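Local atomic coordinates of p800 reaction center core protein (Heliobacterium modesticaldum, PDB entry 5V8K), a protein that forms the core of a homodimeric photosynthetic reaction centre, carrying bacteriochlorophyll pigments and binding a [4Fe-4S] cluster. Residues Ile341-Ala346 with Ser466-Ala471; Thr337-Ala342 with Met356-Ile361; Ala455-Asp460 with Trp595-Val600. All blocks are in the same frame, centred on the assembly; numbering follows the deposited sequence.

From the N terminus, the chain first reaches the end of helix 311-344, where contact 1 and contact 2 both start from the same stretch. Contact 2 closes first, over a short loop of 13 residues, returning 356-361 to the helix. Contact 1 closes a much longer loop, of 119 residues, and brings back 466-471. The two are neighbours, their centres about 8 Å apart, and meet where Tyr358 reaches Asp343. Contact 3 crosses contact 1: 455-460 lies within the long loop, whereas 595-600 ends the chain beyond it. Contacts 2 and 3 follow in series. Contact 3 lies nearer the chain's centre, joining helix 449-459 to helix 575-599.

Contact 1 (Ile341-Ala346 with Ser466-Ala471); sequences IADIHA and SFVAVA. With GB0 (Bacteriochlorophyll g'), chain C.
Asp343, in the last turn of helix 311-344, spreads its carboxylate over the irregular segment 466-471, and each oxygen has its own donor there. OD1 accepts the backbone N-H of Ala471 (N to OD1 2.8 Å), which comes from above the carboxylate plane in a fairly straight bond of 162°. OD2 takes the hydroxyl of Ser466 on its anti lone pair, at 2.7 Å from OG, and is also hydrogen-bonded to Tyr358 OH. A short, branched acid suits this place, since its two oxygens can serve a main-chain and a side-chain donor at once. Ser466 OG swings away from its own backbone N (chi1 175°) to reach the acid, while Val468 N gives it a weak bond. Beneath the polar group, Val468 CG2 packs on Asp343 CB at 3.6 Å. Small residues allow the close approach of Ala346 CB and Ala471 CB, a tight 3.5 Å. Phe467 CE1 meets the bacteriochlorophyll g' tail edge-on, 3.5 Å from C13. On the helix, Ile341 O accepts hydrogen bonds from N and ND1 of His345, whose NE2 is hydrogen-bonded to His520 ND1 of the second subunit. Replacing Asp343 with an alanine would probably leave Ala471 N and the Ser466 and Tyr358 hydroxyls without this partner and let the loop drift from the helix end. The chemistry implies a loop pinned at two points by one buried acid, beside the subunit interface.

Contact 2 (Thr337-Ala342 with Met356-Ile361); sequences THNTIA and MTYINI. With GBF (Bacteriochlorophyll g), chain X.
A bacteriochlorophyll g site with an axial histidine ligand is built here, where the loop after helix 311-344 folds back over the helix's last turns. His338 is suited to the task because its two ring nitrogens face different partners: ND1 binds the magnesium at 2.5 Å, and NE2 donates to Thr357 O. That second bond is nearly straight (174°), though its modelled length is too short to be trusted. CG lies anti to the backbone N (chi1 159°), which carries the ring off the helix toward both pigment and loop. Two apolar ends clamp the imidazole: Met356 CE sits 3.7 Å from the ring centroid over one face, and Ile359 CD1 over the opposite face. A bend at chi3 (59°) turns the Met356 methyl onto the ring. Beside the site, Asn339 reads the loop backbone as another peptide would: OD1 accepts Ile359 N at 2.9 Å, and ND2 donates a hydrogen bond to Ile359 O, both bonds in the carbonyl plane. ND2 also bonds Gly465 O. The same amide lies nearly flat over the centre of the Tyr358 ring. The loop grips the pigment directly too, Thr357 N donating to its ester carbonyl oxygen O1D at 2.9 Å.

Contact 3 (Ala455-Asp460 with Trp595-Val600); sequences AWFYID and WALAMV. With CA (calcium ion), chain B; GBF (Bacteriochlorophyll g), chain Y.
This is a calcium-bridged contact between the C-terminal ends of helices 449-459 and 575-599, whose last turns run nearly parallel, the second helix stopping one residue short of the chain's end. The axes of the two short segments run 8° apart at a closest approach of 11.4 Å, a spacing filled by side chains and the metal ion. No hydrogen bond joins the segments directly. Instead calcium is shared: Asp460 OD2 binds it at 2.4 Å, and Leu597 O at the same distance. Two waters and Gln509 OE1 add further oxygen ligands, as this hard ion prefers. With the chain ending at Val600, Leu597 O has no N-H four residues on to bond, which is consistent with its turning to the ion. Asp460, the first residue past its helix, supplies the negative charge. Its carboxylate is held from several directions: water 1, itself a calcium ligand, donates to OD1 at 2.6 Å, Lys261 forms a salt bridge to OD1, and Tyr505 OH bonds OD2.

Beside the ion, the broad indole of Trp456 spans the gap. With CG anti to the backbone N (chi1 172°), it brings NE1 to 3.6 Å from Leu597 CB, while CH2 comes 3.5 Å from Ala598 CB, where a small methyl leaves room for the ring. Asp460 CB lies over one indole face. Phe457 CE1 approaches Leu597 CD1 at 4.0 Å; both residues also touch bacteriochlorophyll g'. On another side of their helix, Tyr458 and Ile459 meet a bacteriochlorophyll g.

Around the pair, helix 502-513 contributes Gln509 and Tyr505 and packs on Leu597, helix 258-291 brings Lys261 and lies against Ile459 and Trp595, and helix 520-539 packs on Ala596.

Contact 1 (Ile341-Ala346 with Ser466-Ala471)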
# COMPACT_ATOMS: atom_id res chain seq x y z
N ILE A 341 7.64 0.23 21.02
CA ILE A 341 7.89 1.59 21.51
C ILE A 341 9.05 1.59 22.48
O ILE A 341 9.89 2.48 22.45
CB ILE A 341 6.61 2.16 22.14
CG1 ILE A 341 5.62 2.50 21.02
CG2 ILE A 341 6.87 3.42 22.97
CD1 ILE A 341 4.26 2.86 21.59
N ALA A 342 9.11 0.58 23.35
CA ALA A 342 10.22 0.40 24.29
C ALA A 342 11.56 0.17 23.56
O ALA A 342 12.56 0.81 23.89
CB ALA A 342 9.89 -0.77 25.23
N ASP A 343 11.61 -0.76 22.59
CA ASP A 343 12.82 -1.01 21.81
C ASP A 343 13.26 0.24 21.04
O ASP A 343 14.45 0.52 20.92
CB ASP A 343 12.60 -2.18 20.84
CG ASP A 343 12.74 -3.54 21.49
OD1 ASP A 343 13.61 -3.68 22.39
OD2 ASP A 343 11.98 -4.47 21.10
N ILE A 344 12.31 0.96 20.45
CA ILE A 344 12.64 2.12 19.63
C ILE A 344 13.34 3.18 20.47
O ILE A 344 14.37 3.73 20.06
CB ILE A 344 11.37 2.69 18.97
CG1 ILE A 344 10.93 1.82 17.77
CG2 ILE A 344 11.58 4.14 18.48
CD1 ILE A 344 9.52 2.20 17.24
N HIS A 345 12.80 3.47 21.68
CA HIS A 345 13.20 4.62 22.47
C HIS A 345 14.18 4.26 23.57
O HIS A 345 14.40 5.08 24.47
CB HIS A 345 11.95 5.31 23.06
CG HIS A 345 11.07 5.94 22.04
ND1 HIS A 345 10.02 5.27 21.45
CD2 HIS A 345 11.09 7.17 21.47
CE1 HIS A 345 9.43 6.05 20.56
NE2 HIS A 345 10.07 7.21 20.54
N ALA A 346 14.78 3.08 23.52
CA ALA A 346 15.54 2.57 24.67
C ALA A 346 16.71 3.47 25.04
O ALA A 346 17.10 3.52 26.21
CB ALA A 346 16.02 1.15 24.37
N SER A 466 8.28 -8.05 19.29
CA SER A 466 8.47 -6.64 18.97
C SER A 466 8.46 -6.54 17.45
O SER A 466 8.78 -7.51 16.77
CB SER A 466 9.78 -6.11 19.58
OG SER A 466 10.04 -4.77 19.19
N PHE A 467 8.10 -5.36 16.93
CA PHE A 467 8.17 -5.16 15.49
C PHE A 467 9.58 -4.76 15.03
O PHE A 467 9.88 -4.86 13.83
CB PHE A 467 7.15 -4.08 15.01
CG PHE A 467 5.72 -4.37 15.36
CD1 PHE A 467 5.22 -5.65 15.29
CD2 PHE A 467 4.89 -3.34 15.78
CE1 PHE A 467 3.91 -5.91 15.61
CE2 PHE A 467 3.57 -3.58 16.10
CZ PHE A 467 3.08 -4.88 16.02
N VAL A 468 10.44 -4.31 15.94
CA VAL A 468 11.82 -3.95 15.62
C VAL A 468 12.78 -4.85 16.38
O VAL A 468 12.35 -5.70 17.16
CB VAL A 468 12.11 -2.47 15.92
CG1 VAL A 468 11.23 -1.60 15.06
CG2 VAL A 468 11.87 -2.17 17.35
N ALA A 469 14.08 -4.67 16.15
CA ALA A 469 15.11 -5.43 16.86
C ALA A 469 15.13 -5.08 18.33
O ALA A 469 14.94 -3.93 18.72
CB ALA A 469 16.51 -5.18 16.27
N VAL A 470 15.37 -6.11 19.15
CA VAL A 470 15.50 -5.98 20.59
C VAL A 470 16.63 -5.02 20.93
O VAL A 470 17.77 -5.19 20.46
CB VAL A 470 15.77 -7.36 21.21
CG1 VAL A 470 15.96 -7.23 22.69
CG2 VAL A 470 14.64 -8.33 20.92
N ALA A 471 16.36 -4.06 21.81
CA ALA A 471 17.37 -3.10 22.21
C ALA A 471 18.22 -3.64 23.36
O ALA A 471 17.86 -4.59 24.05
CB ALA A 471 16.71 -1.78 22.61
C1 GB0 C . -0.08 -6.91 4.59
C2 GB0 C . 0.72 -7.53 5.70
C3 GB0 C . 1.73 -6.87 6.19
C4 GB0 C . 2.11 -5.52 5.69
C5 GB0 C . 2.50 -7.52 7.27
C6 GB0 C . 2.57 -6.61 8.47
NB GB0 C . 6.67 -1.21 0.53
ND GB0 C . 8.20 -4.78 1.30
C10 GB0 C . 3.71 -8.80 11.44
C11 GB0 C . 3.09 -8.69 12.81
C12 GB0 C . 4.13 -9.00 13.86
C13 GB0 C . 3.75 -9.39 15.09
C14 GB0 C . 2.31 -9.56 15.43
C15 GB0 C . 4.74 -9.65 16.19
C1A GB0 C . 5.12 -5.10 1.05
C1B GB0 C . 5.46 -0.95 0.02
C1C GB0 C . 9.70 -1.18 1.09
C1D GB0 C . 9.37 -5.34 1.46
C2A GB0 C . 3.74 -5.44 0.54
C2B GB0 C . 5.44 0.38 -0.33
C2C GB0 C . 11.08 -0.73 1.41
C2D GB0 C . 9.57 -6.88 1.75
C3A GB0 C . 3.47 -4.25 -0.37
C3B GB0 C . 6.66 0.95 -0.04
C3C GB0 C . 11.45 -2.15 1.57
C3D GB0 C . 8.19 -7.04 1.71
C4A GB0 C . 4.57 -3.35 0.12
C4B GB0 C . 7.44 -0.10 0.46
C4C GB0 C . 10.45 -3.08 1.34
C4D GB0 C . 7.39 -5.88 1.44
C7 GB0 C . 3.39 -7.31 9.52
C8 GB0 C . 2.83 -8.13 10.41
C9 GB0 C . 1.36 -8.42 10.35
CAA GB0 C . 2.70 -5.55 1.64
CAB GB0 C . 6.90 2.39 -0.29
CAC GB0 C . 12.78 -2.66 1.94
CAD GB0 C . 7.28 -8.18 1.88
CBA GB0 C . 1.36 -6.05 1.09
CBB GB0 C . 8.04 3.00 -0.36
CBC GB0 C . 13.96 -1.75 2.20
CBD GB0 C . 5.88 -7.67 1.69
CED GB0 C . 3.73 -9.59 4.10
CGA GB0 C . 0.36 -6.24 2.21
CGD GB0 C . 5.16 -7.95 2.96
CHA GB0 C . 6.03 -6.23 1.36
CHB GB0 C . 4.45 -2.01 -0.10
CHC GB0 C . 8.86 0.01 0.84
CHD GB0 C . 10.59 -4.53 1.45
CMA GB0 C . 3.66 -4.51 -1.88
CMB GB0 C . 4.28 1.16 -0.85
CMC GB0 C . 11.70 -0.04 0.19
CMD GB0 C . 10.73 -7.75 1.97
NA GB0 C . 5.65 -3.96 0.61
NC GB0 C . 9.31 -2.44 1.04
O1A GB0 C . -0.71 -5.64 2.23
O1D GB0 C . 5.28 -7.30 3.99
O2A GB0 C . 0.77 -6.90 3.43
O2D GB0 C . 4.32 -9.09 2.93
OBD GB0 C . 7.43 -9.43 2.05
MG GB0 C . 7.43 -3.09 0.63

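Contact 2 (Thr337-Ala342 with Met356-Ile361)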
# COMPACT_ATOMS: atom_id res chain seq x y z
N THR A 337 3.22 -3.82 20.27
CA THR A 337 3.35 -2.37 20.06
C THR A 337 4.00 -1.70 21.27
O THR A 337 4.87 -0.85 21.10
CB THR A 337 1.98 -1.72 19.79
OG1 THR A 337 1.42 -2.29 18.62
CG2 THR A 337 2.12 -0.22 19.52
N HIS A 338 3.63 -2.10 22.48
CA HIS A 338 4.28 -1.54 23.66
C HIS A 338 5.77 -1.86 23.62
O HIS A 338 6.61 -0.97 23.72
CB HIS A 338 3.67 -2.08 24.95
CG HIS A 338 4.58 -1.96 26.14
ND1 HIS A 338 4.38 -1.03 27.14
CD2 HIS A 338 5.69 -2.64 26.50
CE1 HIS A 338 5.32 -1.15 28.06
NE2 HIS A 338 6.13 -2.12 27.68
N ASN A 339 6.10 -3.14 23.44
CA ASN A 339 7.49 -3.57 23.32
C ASN A 339 8.23 -2.87 22.19
O ASN A 339 9.44 -2.62 22.31
CB ASN A 339 7.55 -5.07 23.12
CG ASN A 339 7.30 -5.82 24.36
OD1 ASN A 339 7.25 -5.22 25.43
ND2 ASN A 339 7.15 -7.14 24.26
N THR A 340 7.54 -2.58 21.08
CA THR A 340 8.17 -1.89 19.96
C THR A 340 8.57 -0.48 20.37
O THR A 340 9.68 -0.03 20.08
CB THR A 340 7.21 -1.83 18.76
OG1 THR A 340 6.98 -3.15 18.25
CG2 THR A 340 7.72 -0.99 17.60
N ILE A 341 7.64 0.23 21.02
CA ILE A 341 7.89 1.59 21.51
C ILE A 341 9.05 1.59 22.48
O ILE A 341 9.89 2.48 22.45
CB ILE A 341 6.61 2.16 22.14
CG1 ILE A 341 5.62 2.50 21.02
CG2 ILE A 341 6.87 3.42 22.97
CD1 ILE A 341 4.26 2.86 21.59
N ALA A 342 9.11 0.58 23.35
CA ALA A 342 10.22 0.40 24.29
C ALA A 342 11.56 0.17 23.56
O ALA A 342 12.56 0.81 23.89
CB ALA A 342 9.89 -0.77 25.23
N MET A 356 10.91 2.17 29.65
CA MET A 356 9.75 1.29 29.64
C MET A 356 10.16 -0.13 30.01
O MET A 356 11.30 -0.56 29.79
CB MET A 356 9.10 1.36 28.29
CG MET A 356 8.57 2.76 27.95
SD MET A 356 8.00 2.79 26.26
CE MET A 356 6.74 1.52 26.30
N THR A 357 9.25 -0.84 30.66
CA THR A 357 9.45 -2.26 30.92
C THR A 357 9.05 -3.07 29.69
O THR A 357 8.07 -2.75 29.01
CB THR A 357 8.62 -2.69 32.14
OG1 THR A 357 9.15 -2.03 33.29
CG2 THR A 357 8.72 -4.17 32.36
N TYR A 358 9.82 -4.12 29.42
CA TYR A 358 9.48 -5.09 28.38
C TYR A 358 8.42 -6.05 28.89
O TYR A 358 8.52 -6.53 30.02
CB TYR A 358 10.70 -5.90 27.96
CG TYR A 358 10.77 -6.18 26.46
CD1 TYR A 358 11.17 -5.18 25.59
CD2 TYR A 358 10.47 -7.42 25.93
CE1 TYR A 358 11.27 -5.41 24.24
CE2 TYR A 358 10.57 -7.67 24.57
CZ TYR A 358 10.97 -6.66 23.73
OH TYR A 358 11.07 -6.87 22.39
N ILE A 359 7.38 -6.28 28.10
CA ILE A 359 6.37 -7.26 28.46
C ILE A 359 6.89 -8.63 28.07
O ILE A 359 7.18 -8.89 26.90
CB ILE A 359 5.02 -6.95 27.80
CG1 ILE A 359 4.50 -5.61 28.30
CG2 ILE A 359 4.04 -8.06 28.13
CD1 ILE A 359 3.32 -5.12 27.56
N ASN A 360 6.98 -9.52 29.04
CA ASN A 360 7.62 -10.82 28.90
C ASN A 360 6.71 -11.88 29.47
O ASN A 360 6.59 -12.01 30.68
CB ASN A 360 8.96 -10.85 29.62
CG ASN A 360 9.69 -12.14 29.38
OD1 ASN A 360 9.40 -12.85 28.42
ND2 ASN A 360 10.65 -12.45 30.23
N ILE A 361 6.09 -12.65 28.59
CA ILE A 361 5.16 -13.71 28.92
C ILE A 361 5.58 -14.96 28.15
O ILE A 361 5.87 -14.87 26.96
CB ILE A 361 3.72 -13.33 28.50
CG1 ILE A 361 3.29 -11.99 29.13
CG2 ILE A 361 2.77 -14.43 28.90
CD1 ILE A 361 1.92 -11.51 28.67
MG GBF X . 2.24 0.00 27.80
CHA GBF X . 4.04 1.27 30.51
CHB GBF X . 1.43 -2.62 29.64
CHC GBF X . 0.02 -0.71 25.29
CHD GBF X . 2.92 3.15 26.18
NA GBF X . 2.57 -0.51 29.70
C1A GBF X . 3.32 -0.01 30.68
C2A GBF X . 3.47 -0.74 32.00
C3A GBF X . 2.88 -2.07 31.56
C4A GBF X . 2.25 -1.71 30.23
CMA GBF X . 3.97 -3.15 31.42
CAA GBF X . 2.76 -0.18 33.26
CBA GBF X . 1.33 0.24 32.96
CGA GBF X . 0.63 0.77 34.20
O1A GBF X . 1.21 0.87 35.27
O2A GBF X . -0.75 1.25 34.08
NB GBF X . 0.93 -1.52 27.49
C1B GBF X . 0.72 -2.54 28.34
C2B GBF X . -0.19 -3.42 27.73
C3B GBF X . -0.58 -2.86 26.53
C4B GBF X . 0.12 -1.65 26.43
CMB GBF X . -0.64 -4.73 28.31
CAB GBF X . -1.53 -3.43 25.54
CBB GBF X . -2.09 -4.64 25.50
NC GBF X . 1.65 1.00 26.12
C1C GBF X . 0.75 0.58 25.23
C2C GBF X . 0.37 1.31 24.00
C3C GBF X . 1.27 2.40 24.43
C4C GBF X . 1.99 2.18 25.58
CMC GBF X . 0.94 0.53 22.80
CAC GBF X . 1.48 3.65 23.67
CBC GBF X . 0.72 3.91 22.39
ND GBF X . 3.08 1.79 28.16
C1D GBF X . 3.46 2.89 27.52
C2D GBF X . 4.52 3.92 28.17
C3D GBF X . 4.59 3.11 29.29
C4D GBF X . 3.80 1.94 29.33
CMD GBF X . 5.18 5.21 27.79
CAD GBF X . 5.18 3.31 30.64
OBD GBF X . 6.17 4.01 31.04
CBD GBF X . 4.87 2.10 31.44
CGD GBF X . 6.08 1.35 31.87
O1D GBF X . 6.76 0.64 31.13
O2D GBF X . 6.48 1.42 33.24
CED GBF X . 7.79 0.99 33.57

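Contact 3 (Ala455-Asp460 with Trp595-Val600)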
# COMPACT_ATOMS: atom_id res chain seq x y z
N ALA A 455 2.80 -15.84 10.40
CA ALA A 455 3.30 -17.20 10.35
C ALA A 455 4.66 -17.25 9.65
O ALA A 455 5.60 -17.85 10.16
CB ALA A 455 2.31 -18.10 9.64
N TRP A 456 4.79 -16.54 8.53
CA TRP A 456 6.06 -16.53 7.81
C TRP A 456 7.16 -15.86 8.64
O TRP A 456 8.27 -16.41 8.77
CB TRP A 456 5.92 -15.84 6.45
CG TRP A 456 7.31 -15.68 5.86
CD1 TRP A 456 8.01 -14.54 5.78
CD2 TRP A 456 8.18 -16.72 5.40
NE1 TRP A 456 9.28 -14.78 5.29
CE2 TRP A 456 9.40 -16.13 5.05
CE3 TRP A 456 8.05 -18.11 5.26
CZ2 TRP A 456 10.50 -16.87 4.54
CZ3 TRP A 456 9.13 -18.85 4.77
CH2 TRP A 456 10.33 -18.22 4.41
N PHE A 457 6.88 -14.68 9.18
CA PHE A 457 7.88 -14.00 10.00
C PHE A 457 8.32 -14.89 11.16
O PHE A 457 9.52 -15.00 11.43
CB PHE A 457 7.35 -12.66 10.49
CG PHE A 457 7.13 -11.64 9.38
CD1 PHE A 457 8.06 -11.45 8.38
CD2 PHE A 457 5.95 -10.91 9.33
CE1 PHE A 457 7.82 -10.51 7.36
CE2 PHE A 457 5.72 -9.99 8.36
CZ PHE A 457 6.64 -9.80 7.36
N TYR A 458 7.39 -15.61 11.78
CA TYR A 458 7.79 -16.51 12.86
C TYR A 458 8.69 -17.63 12.33
O TYR A 458 9.75 -17.91 12.90
CB TYR A 458 6.55 -17.09 13.54
CG TYR A 458 6.91 -18.11 14.57
CD1 TYR A 458 7.31 -17.72 15.84
CD2 TYR A 458 6.83 -19.45 14.30
CE1 TYR A 458 7.67 -18.65 16.80
CE2 TYR A 458 7.17 -20.40 15.26
CZ TYR A 458 7.62 -19.99 16.50
OH TYR A 458 7.97 -20.91 17.49
N ILE A 459 8.26 -18.29 11.26
CA ILE A 459 8.95 -19.47 10.76
C ILE A 459 10.36 -19.10 10.30
O ILE A 459 11.30 -19.88 10.46
CB ILE A 459 8.11 -20.12 9.65
CG1 ILE A 459 6.97 -20.92 10.28
CG2 ILE A 459 8.96 -21.00 8.70
CD1 ILE A 459 5.89 -21.32 9.28
N ASP A 460 10.54 -17.92 9.74
CA ASP A 460 11.85 -17.49 9.31
C ASP A 460 12.70 -16.92 10.44
O ASP A 460 13.71 -16.29 10.14
CB ASP A 460 11.75 -16.45 8.20
CG ASP A 460 12.81 -16.67 7.10
OD1 ASP A 460 13.27 -17.81 6.91
OD2 ASP A 460 13.19 -15.68 6.45
N TRP A 595 8.02 -14.48 -0.97
CA TRP A 595 8.87 -15.45 -1.64
C TRP A 595 10.31 -14.94 -1.76
O TRP A 595 11.26 -15.68 -1.51
CB TRP A 595 8.28 -15.79 -3.00
CG TRP A 595 8.99 -16.98 -3.52
CD1 TRP A 595 10.03 -17.00 -4.40
CD2 TRP A 595 8.77 -18.33 -3.11
NE1 TRP A 595 10.47 -18.29 -4.58
CE2 TRP A 595 9.70 -19.13 -3.82
CE3 TRP A 595 7.88 -18.95 -2.24
CZ2 TRP A 595 9.78 -20.49 -3.64
CZ3 TRP A 595 7.95 -20.30 -2.07
CH2 TRP A 595 8.89 -21.07 -2.78
N ALA A 596 10.50 -13.66 -2.07
CA ALA A 596 11.84 -13.07 -2.01
C ALA A 596 12.50 -13.31 -0.66
O ALA A 596 13.68 -13.68 -0.60
CB ALA A 596 11.77 -11.59 -2.31
N LEU A 597 11.77 -13.09 0.42
CA LEU A 597 12.27 -13.36 1.75
C LEU A 597 12.60 -14.83 1.94
O LEU A 597 13.49 -15.16 2.73
CB LEU A 597 11.25 -12.93 2.85
CG LEU A 597 10.91 -11.46 2.96
CD1 LEU A 597 9.74 -11.29 3.92
CD2 LEU A 597 12.14 -10.73 3.44
N ALA A 598 11.85 -15.72 1.30
CA ALA A 598 12.14 -17.16 1.38
C ALA A 598 13.34 -17.58 0.54
O ALA A 598 13.87 -18.69 0.75
CB ALA A 598 10.92 -17.95 0.94
N MET A 599 13.82 -16.73 -0.36
CA MET A 599 14.93 -17.06 -1.23
C MET A 599 16.29 -16.71 -0.65
O MET A 599 17.31 -17.24 -1.13
CB MET A 599 14.77 -16.36 -2.58
CG MET A 599 13.69 -16.99 -3.44
SD MET A 599 13.88 -18.76 -3.85
CE MET A 599 15.10 -18.66 -5.18
N VAL A 600 16.32 -15.83 0.34
CA VAL A 600 17.54 -15.48 1.04
C VAL A 600 17.46 -15.88 2.53
O VAL A 600 18.55 -16.31 3.04
CB VAL A 600 17.86 -13.98 0.88
CG1 VAL A 600 18.02 -13.64 -0.59
CG2 VAL A 600 16.79 -13.11 1.53
CA CA B . 14.80 -15.65 4.64
MG GBF Y . 2.59 -25.57 17.99
CHA GBF Y . 5.33 -27.72 18.13
CHB GBF Y . 4.71 -23.09 17.29
CHC GBF Y . -0.23 -23.76 17.21
CHD GBF Y . 0.57 -28.56 17.92
NA GBF Y . 4.57 -25.43 17.79
C1A GBF Y . 5.59 -26.25 18.07
C2A GBF Y . 6.98 -25.79 17.71
C3A GBF Y . 6.73 -24.30 17.84
C4A GBF Y . 5.25 -24.28 17.61
CMA GBF Y . 7.06 -23.83 19.27
CAA GBF Y . 7.60 -26.16 16.35
CBA GBF Y . 6.60 -26.08 15.21
CGA GBF Y . 6.39 -24.67 14.70
O1A GBF Y . 7.25 -23.81 14.70
O2A GBF Y . 5.15 -24.37 14.02
NB GBF Y . 2.30 -23.68 17.31
C1B GBF Y . 3.27 -22.77 17.15
C2B GBF Y . 2.66 -21.58 16.77
C3B GBF Y . 1.30 -21.78 16.75
C4B GBF Y . 1.09 -23.10 17.13
CMB GBF Y . 3.35 -20.28 16.42
CAB GBF Y . 0.40 -20.67 16.36
CBB GBF Y . -0.87 -20.65 16.12
NC GBF Y . 0.65 -26.07 17.65
C1C GBF Y . -0.35 -25.23 17.40
C2C GBF Y . -1.78 -25.61 17.26
C3C GBF Y . -1.38 -27.01 17.46
C4C GBF Y . -0.03 -27.24 17.69
CMC GBF Y . -2.56 -24.97 18.42
CAC GBF Y . -2.33 -28.15 17.44
CBC GBF Y . -3.80 -27.96 17.20
ND GBF Y . 2.75 -27.58 18.01
C1D GBF Y . 2.03 -28.69 18.01
C2D GBF Y . 2.69 -30.16 18.11
C3D GBF Y . 3.93 -29.56 18.15
C4D GBF Y . 4.00 -28.14 18.09
CMD GBF Y . 2.25 -31.59 18.14
CAD GBF Y . 5.28 -30.05 18.46
OBD GBF Y . 5.85 -31.18 18.31
CBD GBF Y . 6.21 -28.88 18.38
CGD GBF Y . 6.94 -28.74 19.67
O1D GBF Y . 6.47 -28.09 20.62
O2D GBF Y . 8.18 -29.43 19.81
CED GBF Y . 8.82 -29.33 21.07
C1 GBF Y . 4.90 -23.06 13.52
C2 GBF Y . 3.75 -23.15 12.57
C3 GBF Y . 3.24 -22.05 12.01
C4 GBF Y . 3.77 -20.71 12.38
C5 GBF Y . 2.09 -22.17 11.04
C6 GBF Y . 0.79 -21.70 11.72
C7 GBF Y . -0.37 -21.70 10.74
C8 GBF Y . -1.62 -22.10 11.10
C9 GBF Y . -1.95 -22.55 12.50
C10 GBF Y . -2.78 -22.06 10.13
C11 GBF Y . -2.51 -22.59 8.76
C12 GBF Y . -3.79 -22.83 7.99
C13 GBF Y . -3.79 -23.49 6.82
C14 GBF Y . -5.09 -23.70 6.10
C15 GBF Y . -2.51 -24.01 6.20
O HOH W 1 14.40 -18.13 4.64
O HOH W 2 16.27 -16.16 6.41